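Local structure of cellulase (Uncultured bacterium, 3WX5) at residues Arg103-Trp108 / Val192-Leu197; Val162-Ala167 / Lys198-Asp203; Gly34-Ile39 / Asp236-Leu241; Phe126-Thr131 / Pro212-His217. The protein probably hydrolyses internal beta-1,4-glucosidic bonds of cellulose, as an endoglucanase of glycoside hydrolase family 12. All coordinates share one frame; numbering follows the deposited sequence.

Contact 1 of 4, residues Arg103-Trp108 / Val192-Leu197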
# COMPACT_ATOMS: atom_id res chain seq x y z
N ARG A 103 11.60 12.49 7.70
CA ARG A 103 10.15 12.49 7.95
C ARG A 103 9.42 11.81 6.79
O ARG A 103 9.78 11.99 5.63
CB ARG A 103 9.61 13.92 8.09
CG ARG A 103 9.96 14.59 9.43
CD ARG A 103 9.52 16.08 9.46
NE ARG A 103 10.51 16.98 8.83
CZ ARG A 103 10.36 18.30 8.67
NH1 ARG A 103 9.25 18.91 9.07
NH2 ARG A 103 11.32 19.01 8.08
N LEU A 104 8.27 11.23 7.11
CA LEU A 104 7.43 10.64 6.08
C LEU A 104 6.00 10.59 6.55
O LEU A 104 5.68 9.94 7.55
CB LEU A 104 7.92 9.24 5.74
CG LEU A 104 7.10 8.55 4.65
CD1 LEU A 104 7.14 9.35 3.30
CD2 LEU A 104 7.58 7.08 4.46
N GLN A 105 5.12 11.29 5.84
CA GLN A 105 3.70 11.32 6.23
C GLN A 105 2.81 11.22 5.01
O GLN A 105 3.24 11.46 3.89
CB GLN A 105 3.36 12.59 7.01
CG GLN A 105 3.55 13.88 6.23
CD GLN A 105 3.19 15.11 7.06
OE1 GLN A 105 3.82 15.37 8.08
NE2 GLN A 105 2.09 15.78 6.70
N SER A 106 1.56 10.86 5.26
CA SER A 106 0.63 10.67 4.16
C SER A 106 -0.81 10.95 4.56
O SER A 106 -1.17 10.80 5.73
CB SER A 106 0.83 9.26 3.62
OG SER A 106 -0.07 8.97 2.58
N ASN A 107 -1.58 11.51 3.63
CA ASN A 107 -3.04 11.55 3.70
C ASN A 107 -3.70 10.51 2.80
O ASN A 107 -3.22 10.23 1.70
CB ASN A 107 -3.57 12.93 3.28
CG ASN A 107 -2.90 14.08 4.00
OD1 ASN A 107 -2.31 13.92 5.06
ND2 ASN A 107 -2.98 15.27 3.40
N TRP A 108 -4.88 10.03 3.20
CA TRP A 108 -5.67 9.15 2.34
C TRP A 108 -7.10 9.11 2.85
O TRP A 108 -7.33 9.18 4.06
CB TRP A 108 -5.10 7.72 2.36
CG TRP A 108 -5.71 6.80 1.31
CD1 TRP A 108 -5.93 7.08 -0.03
CD2 TRP A 108 -6.07 5.42 1.49
NE1 TRP A 108 -6.53 6.00 -0.64
CE2 TRP A 108 -6.61 4.96 0.26
CE3 TRP A 108 -6.02 4.53 2.57
CZ2 TRP A 108 -6.99 3.63 0.06
CZ3 TRP A 108 -6.44 3.21 2.38
CH2 TRP A 108 -6.95 2.78 1.15
N VAL A 192 -7.06 8.98 6.99
CA VAL A 192 -5.94 9.42 7.80
C VAL A 192 -5.42 10.76 7.27
O VAL A 192 -5.44 11.02 6.06
CB VAL A 192 -4.75 8.39 7.81
CG1 VAL A 192 -5.19 7.06 8.42
CG2 VAL A 192 -4.20 8.15 6.39
N THR A 193 -5.06 11.63 8.21
CA THR A 193 -4.52 12.94 7.89
C THR A 193 -3.15 13.08 8.54
O THR A 193 -3.01 12.92 9.77
CB THR A 193 -5.45 14.05 8.44
OG1 THR A 193 -6.75 13.87 7.87
CG2 THR A 193 -4.92 15.44 8.06
N GLN A 194 -2.13 13.27 7.69
CA GLN A 194 -0.75 13.37 8.11
C GLN A 194 -0.35 12.18 8.98
O GLN A 194 0.31 12.32 10.03
CB GLN A 194 -0.52 14.71 8.85
CG GLN A 194 -0.83 15.94 7.95
CD GLN A 194 -0.89 17.25 8.72
OE1 GLN A 194 -1.82 18.04 8.56
NE2 GLN A 194 0.06 17.45 9.60
N LEU A 195 -0.64 10.98 8.47
CA LEU A 195 -0.26 9.77 9.17
C LEU A 195 1.23 9.68 9.16
O LEU A 195 1.86 9.86 8.10
CB LEU A 195 -0.87 8.53 8.49
CG LEU A 195 -0.62 7.22 9.23
CD1 LEU A 195 -1.35 7.18 10.62
CD2 LEU A 195 -1.06 6.06 8.37
N ASP A 196 1.83 9.48 10.34
CA ASP A 196 3.28 9.41 10.44
C ASP A 196 3.80 8.03 10.04
O ASP A 196 3.87 7.12 10.87
CB ASP A 196 3.72 9.76 11.87
CG ASP A 196 5.23 9.77 12.04
OD1 ASP A 196 5.98 9.42 11.09
OD2 ASP A 196 5.67 10.17 13.14
N LEU A 197 4.11 7.85 8.76
CA LEU A 197 4.58 6.55 8.26
C LEU A 197 5.96 6.19 8.87
O LEU A 197 6.26 5.00 9.02
CB LEU A 197 4.69 6.55 6.72
CG LEU A 197 3.36 6.84 5.99
CD1 LEU A 197 3.50 6.70 4.48
CD2 LEU A 197 2.24 5.92 6.54
O HOH W 1 7.41 11.44 9.91

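Contact 2 of 4, residues Val162-Ala167 / Lys198-Asp203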
# COMPACT_ATOMS: atom_id res chain seq x y z
N VAL A 162 0.86 -2.07 19.74
CA VAL A 162 1.76 -0.92 19.85
C VAL A 162 0.99 0.41 19.64
O VAL A 162 0.06 0.45 18.84
CB VAL A 162 2.95 -1.08 18.85
CG1 VAL A 162 2.43 -1.06 17.39
CG2 VAL A 162 4.02 -0.04 19.07
N SER A 163 1.34 1.45 20.41
CA SER A 163 0.85 2.82 20.15
C SER A 163 1.82 3.52 19.20
O SER A 163 3.01 3.67 19.54
CB SER A 163 0.75 3.63 21.44
OG SER A 163 0.24 4.95 21.15
N LEU A 164 1.33 3.89 18.02
CA LEU A 164 2.15 4.59 17.01
C LEU A 164 1.28 5.58 16.27
O LEU A 164 0.12 5.30 15.99
CB LEU A 164 2.71 3.59 15.99
CG LEU A 164 3.75 2.57 16.47
CD1 LEU A 164 3.99 1.51 15.35
CD2 LEU A 164 5.07 3.28 16.89
N ALA A 165 1.84 6.76 16.02
CA ALA A 165 1.27 7.71 15.05
C ALA A 165 -0.12 8.18 15.46
O ALA A 165 -0.94 8.53 14.61
CB ALA A 165 1.22 7.09 13.63
N GLY A 166 -0.43 8.07 16.76
CA GLY A 166 -1.67 8.64 17.26
C GLY A 166 -2.78 7.62 17.40
O GLY A 166 -3.93 7.98 17.59
N ALA A 167 -2.44 6.34 17.23
CA ALA A 167 -3.42 5.26 17.33
C ALA A 167 -2.74 3.99 17.81
O ALA A 167 -1.56 4.02 18.14
CB ALA A 167 -4.11 5.03 15.97
N LYS A 198 6.79 7.19 9.17
CA LYS A 198 8.13 6.91 9.72
C LYS A 198 8.01 6.22 11.09
O LYS A 198 8.84 5.40 11.44
CB LYS A 198 8.91 8.23 9.87
CG LYS A 198 10.39 8.10 10.28
CD LYS A 198 11.18 7.30 9.25
CE LYS A 198 12.68 7.15 9.57
NZ LYS A 198 13.16 7.70 10.88
N ALA A 199 6.95 6.52 11.82
CA ALA A 199 6.76 5.87 13.15
C ALA A 199 6.72 4.35 12.96
O ALA A 199 7.33 3.60 13.74
CB ALA A 199 5.50 6.36 13.84
N PHE A 200 5.99 3.89 11.94
CA PHE A 200 5.91 2.44 11.68
C PHE A 200 7.24 1.87 11.24
O PHE A 200 7.63 0.78 11.67
CB PHE A 200 4.83 2.13 10.62
CG PHE A 200 3.46 2.60 11.01
CD1 PHE A 200 3.06 3.90 10.75
CD2 PHE A 200 2.65 1.79 11.84
CE1 PHE A 200 1.84 4.40 11.19
CE2 PHE A 200 1.39 2.25 12.21
CZ PHE A 200 0.98 3.56 11.90
N ILE A 201 7.89 2.55 10.31
CA ILE A 201 9.21 2.17 9.92
C ILE A 201 10.17 2.01 11.09
O ILE A 201 10.84 0.98 11.21
CB ILE A 201 9.80 3.17 8.89
CG1 ILE A 201 8.89 3.20 7.65
CG2 ILE A 201 11.20 2.74 8.54
CD1 ILE A 201 9.36 4.19 6.51
N ASP A 202 10.20 2.99 11.99
CA ASP A 202 11.14 2.96 13.12
C ASP A 202 10.78 1.84 14.09
O ASP A 202 11.66 1.25 14.70
CB ASP A 202 11.16 4.31 13.86
CG ASP A 202 11.95 5.40 13.12
OD1 ASP A 202 12.52 5.10 12.04
OD2 ASP A 202 11.91 6.57 13.55
N ASP A 203 9.49 1.52 14.21
CA ASP A 203 9.09 0.40 15.08
C ASP A 203 9.57 -0.92 14.48
O ASP A 203 10.13 -1.78 15.17
CB ASP A 203 7.56 0.38 15.28
CG ASP A 203 7.09 -0.81 16.09
OD1 ASP A 203 7.16 -0.76 17.35
OD2 ASP A 203 6.74 -1.84 15.48

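Contact 3 of 4, residues Gly34-Ile39 / Asp236-Leu241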
# COMPACT_ATOMS: atom_id res chain seq x y z
N GLY A 34 2.36 13.20 -12.87
CA GLY A 34 3.46 12.25 -12.77
C GLY A 34 3.95 12.04 -11.35
O GLY A 34 4.87 11.25 -11.13
N ARG A 35 3.36 12.74 -10.38
CA ARG A 35 3.85 12.61 -9.02
C ARG A 35 3.50 11.23 -8.43
O ARG A 35 4.24 10.71 -7.60
CB ARG A 35 3.34 13.74 -8.12
CG ARG A 35 3.73 13.51 -6.66
CD ARG A 35 3.72 14.78 -5.84
NE ARG A 35 4.01 14.46 -4.44
CZ ARG A 35 5.24 14.33 -3.93
NH1 ARG A 35 6.31 14.51 -4.69
NH2 ARG A 35 5.39 14.04 -2.65
N TYR A 36 2.35 10.69 -8.81
CA TYR A 36 1.93 9.36 -8.35
C TYR A 36 1.59 8.49 -9.55
O TYR A 36 1.51 8.97 -10.68
CB TYR A 36 0.71 9.44 -7.39
CG TYR A 36 0.90 10.37 -6.23
CD1 TYR A 36 1.89 10.14 -5.27
CD2 TYR A 36 0.12 11.52 -6.10
CE1 TYR A 36 2.13 11.07 -4.25
CE2 TYR A 36 0.32 12.41 -5.05
CZ TYR A 36 1.34 12.19 -4.17
OH TYR A 36 1.56 13.10 -3.16
N ARG A 37 1.43 7.19 -9.31
CA ARG A 37 1.03 6.25 -10.34
C ARG A 37 -0.06 5.38 -9.76
O ARG A 37 0.06 4.95 -8.61
CB ARG A 37 2.21 5.35 -10.65
CG ARG A 37 2.08 4.58 -11.94
CD ARG A 37 3.43 4.59 -12.65
NE ARG A 37 3.60 3.35 -13.38
CZ ARG A 37 3.22 3.18 -14.63
NH1 ARG A 37 2.68 4.20 -15.30
NH2 ARG A 37 3.38 2.00 -15.22
N VAL A 38 -1.05 5.03 -10.57
CA VAL A 38 -2.12 4.13 -10.14
C VAL A 38 -2.04 2.82 -10.93
O VAL A 38 -1.77 2.82 -12.15
CB VAL A 38 -3.50 4.79 -10.31
CG1 VAL A 38 -4.63 3.79 -9.95
CG2 VAL A 38 -3.59 6.05 -9.43
N ILE A 39 -2.18 1.70 -10.23
CA ILE A 39 -1.99 0.40 -10.88
C ILE A 39 -3.20 -0.46 -10.59
O ILE A 39 -3.69 -0.49 -9.45
CB ILE A 39 -0.69 -0.31 -10.38
CG1 ILE A 39 -0.57 -0.26 -8.85
CG2 ILE A 39 0.55 0.31 -11.04
CD1 ILE A 39 0.62 -1.08 -8.30
N ASP A 236 -7.93 11.45 -2.40
CA ASP A 236 -7.21 12.47 -1.62
C ASP A 236 -5.84 11.97 -1.16
O ASP A 236 -5.38 12.32 -0.06
CB ASP A 236 -8.02 12.86 -0.36
CG ASP A 236 -9.42 13.41 -0.67
OD1 ASP A 236 -9.64 14.02 -1.75
OD2 ASP A 236 -10.30 13.26 0.21
N PHE A 237 -5.19 11.13 -1.95
CA PHE A 237 -3.87 10.58 -1.57
C PHE A 237 -2.79 11.66 -1.64
O PHE A 237 -2.73 12.43 -2.62
CB PHE A 237 -3.51 9.42 -2.50
CG PHE A 237 -2.19 8.76 -2.18
CD1 PHE A 237 -2.04 7.99 -1.02
CD2 PHE A 237 -1.14 8.81 -3.08
CE1 PHE A 237 -0.85 7.28 -0.79
CE2 PHE A 237 0.04 8.08 -2.88
CZ PHE A 237 0.19 7.32 -1.72
N SER A 238 -1.93 11.70 -0.63
CA SER A 238 -0.76 12.56 -0.65
C SER A 238 0.34 11.85 0.12
O SER A 238 0.09 11.13 1.07
CB SER A 238 -1.10 13.88 0.06
OG SER A 238 0.02 14.73 0.06
N VAL A 239 1.57 12.00 -0.33
CA VAL A 239 2.71 11.56 0.46
C VAL A 239 3.70 12.69 0.56
O VAL A 239 3.91 13.40 -0.43
CB VAL A 239 3.42 10.37 -0.19
CG1 VAL A 239 4.69 10.05 0.61
CG2 VAL A 239 2.48 9.16 -0.25
N THR A 240 4.24 12.92 1.76
CA THR A 240 5.29 13.94 1.92
C THR A 240 6.54 13.33 2.55
O THR A 240 6.50 12.82 3.67
CB THR A 240 4.82 15.14 2.78
OG1 THR A 240 3.65 15.74 2.20
CG2 THR A 240 5.94 16.23 2.83
N LEU A 241 7.63 13.36 1.80
CA LEU A 241 8.87 12.73 2.22
C LEU A 241 9.94 13.81 2.45
O LEU A 241 10.16 14.67 1.59
CB LEU A 241 9.36 11.74 1.17
CG LEU A 241 10.81 11.23 1.24
CD1 LEU A 241 11.03 10.33 2.48
CD2 LEU A 241 11.19 10.47 -0.04
O HOH W 2 7.70 14.40 -0.84
O HOH W 3 0.43 15.37 -3.29

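Contact 4 of 4, residues Phe126-Thr131 / Pro212-His217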
# COMPACT_ATOMS: atom_id res chain seq x y z
N PHE A 126 10.74 -2.26 0.78
CA PHE A 126 12.14 -2.00 1.13
C PHE A 126 13.06 -3.08 0.58
O PHE A 126 12.70 -4.26 0.52
CB PHE A 126 12.31 -1.99 2.65
CG PHE A 126 11.35 -1.07 3.37
CD1 PHE A 126 10.03 -1.46 3.60
CD2 PHE A 126 11.80 0.13 3.90
CE1 PHE A 126 9.14 -0.58 4.23
CE2 PHE A 126 10.94 0.96 4.62
CZ PHE A 126 9.61 0.57 4.82
N SER A 127 14.32 -2.72 0.30
CA SER A 127 15.30 -3.77 0.10
C SER A 127 16.71 -3.22 0.11
O SER A 127 16.90 -2.00 0.07
CB SER A 127 15.06 -4.47 -1.23
OG SER A 127 15.80 -3.83 -2.25
N PRO A 128 17.71 -4.11 0.23
CA PRO A 128 19.05 -3.58 0.36
C PRO A 128 19.55 -3.03 -0.95
O PRO A 128 20.59 -2.37 -0.98
CB PRO A 128 19.88 -4.80 0.80
CG PRO A 128 19.11 -5.97 0.35
CD PRO A 128 17.65 -5.56 0.50
N SER A 129 18.84 -3.31 -2.03
CA SER A 129 19.25 -2.86 -3.37
C SER A 129 18.69 -1.49 -3.79
O SER A 129 17.62 -1.05 -3.33
CB SER A 129 18.93 -3.94 -4.41
OG SER A 129 19.09 -3.45 -5.73
N LEU A 130 19.47 -0.77 -4.60
CA LEU A 130 19.06 0.50 -5.17
C LEU A 130 18.06 0.34 -6.32
O LEU A 130 17.44 1.31 -6.72
CB LEU A 130 20.30 1.28 -5.68
CG LEU A 130 21.04 2.13 -4.63
CD1 LEU A 130 22.41 2.56 -5.18
CD2 LEU A 130 20.21 3.35 -4.25
N THR A 131 17.92 -0.87 -6.85
CA THR A 131 16.94 -1.11 -7.89
C THR A 131 15.86 -2.11 -7.46
O THR A 131 16.10 -2.96 -6.62
CB THR A 131 17.61 -1.59 -9.19
OG1 THR A 131 18.27 -2.84 -8.97
CG2 THR A 131 18.64 -0.56 -9.69
N PRO A 212 18.04 -0.71 8.95
CA PRO A 212 18.06 0.72 8.64
C PRO A 212 18.96 1.05 7.44
O PRO A 212 18.88 2.16 6.90
CB PRO A 212 18.55 1.37 9.94
CG PRO A 212 19.34 0.32 10.63
CD PRO A 212 18.73 -1.03 10.22
N THR A 213 19.74 0.09 6.96
CA THR A 213 20.53 0.33 5.74
C THR A 213 19.80 -0.14 4.47
O THR A 213 20.26 0.12 3.36
CB THR A 213 21.92 -0.33 5.77
OG1 THR A 213 21.78 -1.74 5.92
CG2 THR A 213 22.77 0.22 6.93
N TRP A 214 18.60 -0.69 4.63
CA TRP A 214 17.77 -0.99 3.45
C TRP A 214 17.16 0.30 2.91
O TRP A 214 16.99 1.26 3.65
CB TRP A 214 16.67 -1.99 3.82
CG TRP A 214 17.18 -3.38 4.09
CD1 TRP A 214 18.45 -3.85 3.89
CD2 TRP A 214 16.44 -4.47 4.68
NE1 TRP A 214 18.53 -5.18 4.30
CE2 TRP A 214 17.31 -5.57 4.78
CE3 TRP A 214 15.11 -4.61 5.11
CZ2 TRP A 214 16.91 -6.80 5.31
CZ3 TRP A 214 14.71 -5.83 5.61
CH2 TRP A 214 15.59 -6.92 5.68
N TYR A 215 16.86 0.32 1.61
CA TYR A 215 16.17 1.45 0.98
C TYR A 215 14.67 1.26 1.04
O TYR A 215 14.19 0.19 0.71
CB TYR A 215 16.56 1.50 -0.48
CG TYR A 215 18.00 1.85 -0.63
CD1 TYR A 215 18.42 3.19 -0.55
CD2 TYR A 215 18.97 0.86 -0.71
CE1 TYR A 215 19.77 3.52 -0.64
CE2 TYR A 215 20.32 1.18 -0.77
CZ TYR A 215 20.71 2.51 -0.73
OH TYR A 215 22.04 2.83 -0.80
N LEU A 216 13.95 2.34 1.34
CA LEU A 216 12.54 2.48 1.01
C LEU A 216 12.39 2.77 -0.48
O LEU A 216 12.98 3.73 -0.98
CB LEU A 216 11.93 3.63 1.82
CG LEU A 216 10.48 4.01 1.47
CD1 LEU A 216 9.52 2.81 1.66
CD2 LEU A 216 10.05 5.23 2.33
N HIS A 217 11.67 1.90 -1.19
CA HIS A 217 11.48 2.08 -2.64
C HIS A 217 10.17 2.73 -3.02
O HIS A 217 10.10 3.47 -4.01
CB HIS A 217 11.58 0.73 -3.35
CG HIS A 217 12.97 0.19 -3.39
ND1 HIS A 217 13.89 0.62 -4.32
CD2 HIS A 217 13.64 -0.62 -2.54
CE1 HIS A 217 15.03 -0.01 -4.12
NE2 HIS A 217 14.91 -0.76 -3.04
O HOH W 4 21.74 -1.42 1.41

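Contact 1 of 4, residues Arg103-Trp108 / Val192-Leu197
A G1 beta bulge, at which Gln194 and Leu195 both face Ser106, breaks the antiparallel pairing of strand 101-111 with 191-196, an outer strand of the six-stranded sheet in this beta-sandwich. At the bulge Ser106 still exchanges backbone bonds with Leu195 (Leu195 N to Ser106 O, 2.8 Å), and beyond it Trp108 does the same with Val192. The extra residue leaves Gln194 N badly angled to Ser106 O, and a side chain takes it up instead: Asn107 OD1 accepts from Gln194 N at 2.7 Å, with the donor tilted 23° from the amide plane. With an alanine at Asn107, the N-H of Gln194 would probably lose this acceptor and the bulge one of its fixings. Gln105 and Gln194 run alongside each other, their amide planes only 12° apart, and Gln105 NE2 lies 3.2 Å from Gln194 CG. Farther along, Leu104 CD2 meets Leu197 CB at 3.7 Å. Here a water accepts from Leu104 N and donates to Asp196 OD1, an oxygen that also caps Ala199 N at the start of the helix. At the bulge a side-chain amide, and at the strand end a carboxylate-bound water, thus serve backbone N-H groups.

Contact 2 of 4, residues Val162-Ala167 / Lys198-Asp203
Leu164 and Ala165, at the start of a type I' hairpin turn, pack against one flank of helix 197-206, the single helix of this family 12 jelly-roll fold. Strand 162-164 and helix 198-203 run at 141° to each other, with their axes 9.3 Å apart at closest approach, and no hydrogen bond crosses between them. Leu164 reaches in with both branches: CD1 touches Asp203 CB at 3.7 Å and Phe200 CD2 at 3.8 Å, while CD2 lies near the carbonyl oxygen of Ala199. An alanine in place of Leu164 would probably open a gap between the hairpin and the helix, leaving Asp203 CB and Phe200 CD2 without the packing of CD1. Ala165 adds its methyl, CB standing 3.7 Å from Phe200 CE1. The Phe200 ring gets there because its CG is anti to the carbonyl carbon (chi1 -59°), which swings it toward the hairpin. In the next shell, Trp169 and Tyr183 meet the Phe200 ring edge-to-face. Asp203 OD2 is held by Tyr183 OH and by a salt bridge to Arg207, and Trp169 NE1 bonds Leu164 O. The turn itself is closed by Ala167 N to Leu164 O at 3.0 Å. At the far end Val162 CG2 slides past Asp203 OD1 at a distance of 3.7 Å.

Contact 3 of 4, residues Gly34-Ile39 / Asp236-Leu241
Tyr36 and Ser238 are nearest by CA, 8.8 Å apart, where strands 36-39 and 237-241, from different sheets, cross at 134°; at this spacing side chains, not backbones, make the link. The Tyr36 ring fills the interval and ends in a hydroxyl gripped from several directions. Val239 N donates to Tyr36 OH at 3.0 Å in a nearly straight bond (166°), Arg35 NE donates to the same oxygen at 3.1 Å, and a water lies within hydrogen-bonding distance at the ring edge. Arg35 also reaches past the ring, its NH2 giving a bond of 2.7 Å to Val239 O, which sits in the guanidinium plane. CG anti to the backbone N (chi1 174°) and a chain extended from CG to NE allow that span. Val239 thus has its backbone N bound by Tyr36 and its O by Arg35, much as a neighbouring strand would bind them. A second water accepts from Arg35 NH2 and from Leu241 N. The tyrosine ring is clasped on its two faces: Arg35 CG lies over one, and the edge of Phe237 points at the other in a T-shaped pair with centroids 5.0 Å apart. Arg35 and Tyr36 form a classic beta bulge opposite Val31 of strand 28-31. Ile79 of strand 78-80 touches both aromatic rings, while strand 101-111 pairs with the other edge of strand 237-241, through Asn107 and Ser238.

Contact 4 of 4, residues Phe126-Thr131 / Pro212-His217
Ser127 OG accepts from Ser129 N at 3.1 Å, closing an ST turn, and takes a second, weak bond from His217 NE2 at 3.3 Å. The turn ends strand 117-127 where it pairs antiparallel with strand 215-225 in the larger sheet of the sandwich. Ser127 and Tyr215 are the hydrogen-bonded pair there; Tyr215 N reaches Ser127 O at 2.8 Å, with the donor 36° out of the carbonyl plane. Phe126 and Leu216, the adjoining non-hydrogen-bonded pair, turn to the buried face, where Leu216 CD1 stands over the Phe126 ring, 4.0 Å from its centroid. With CG of Phe126 anti to the carbonyl carbon (chi1 -53°), the ring lies against the leucine and also meets Leu142. Beyond the strand end, the loop residues rest on aromatic rings. Pro128 lies over the five-membered ring of Trp214 in a CH-pi contact through CD, and its CB comes within 3.5 Å of Trp214 CD1. Leu130 crosses Tyr215 obliquely and sets CD2 over a face of that ring, 3.9 Å from the centroid; this branch covers the phenol while Pro128 O lies at its edge. A second ST turn, from Ser129 OG to Thr131 N, carries the chain onward. Between the two segments a water donates to Pro128 O at 2.8 Å and to Thr213 O at 2.9 Å.

How the contacts relate
Contact 3 is the most buried of the four and joins the two sheets through tyrosine, arginine and ring packing, whereas contacts 1 and 4 are partly buried backbone pairings, one in each sheet, with side chains helping where regular pairing breaks or ends. Contact 2 lies at the surface and is almost wholly apolar across its segments. Contacts 1 and 2 are continuous: strand 191-196 leads into the helix, and Leu195 CD1 packs on Ala165 CB. Contacts 1 and 3 share neighbouring strands, linked by Ser106 OG and Ser238 O. Leu104 of contact 1 packs against Leu216 of contact 4, and Ile201 of contact 2 against Phe126.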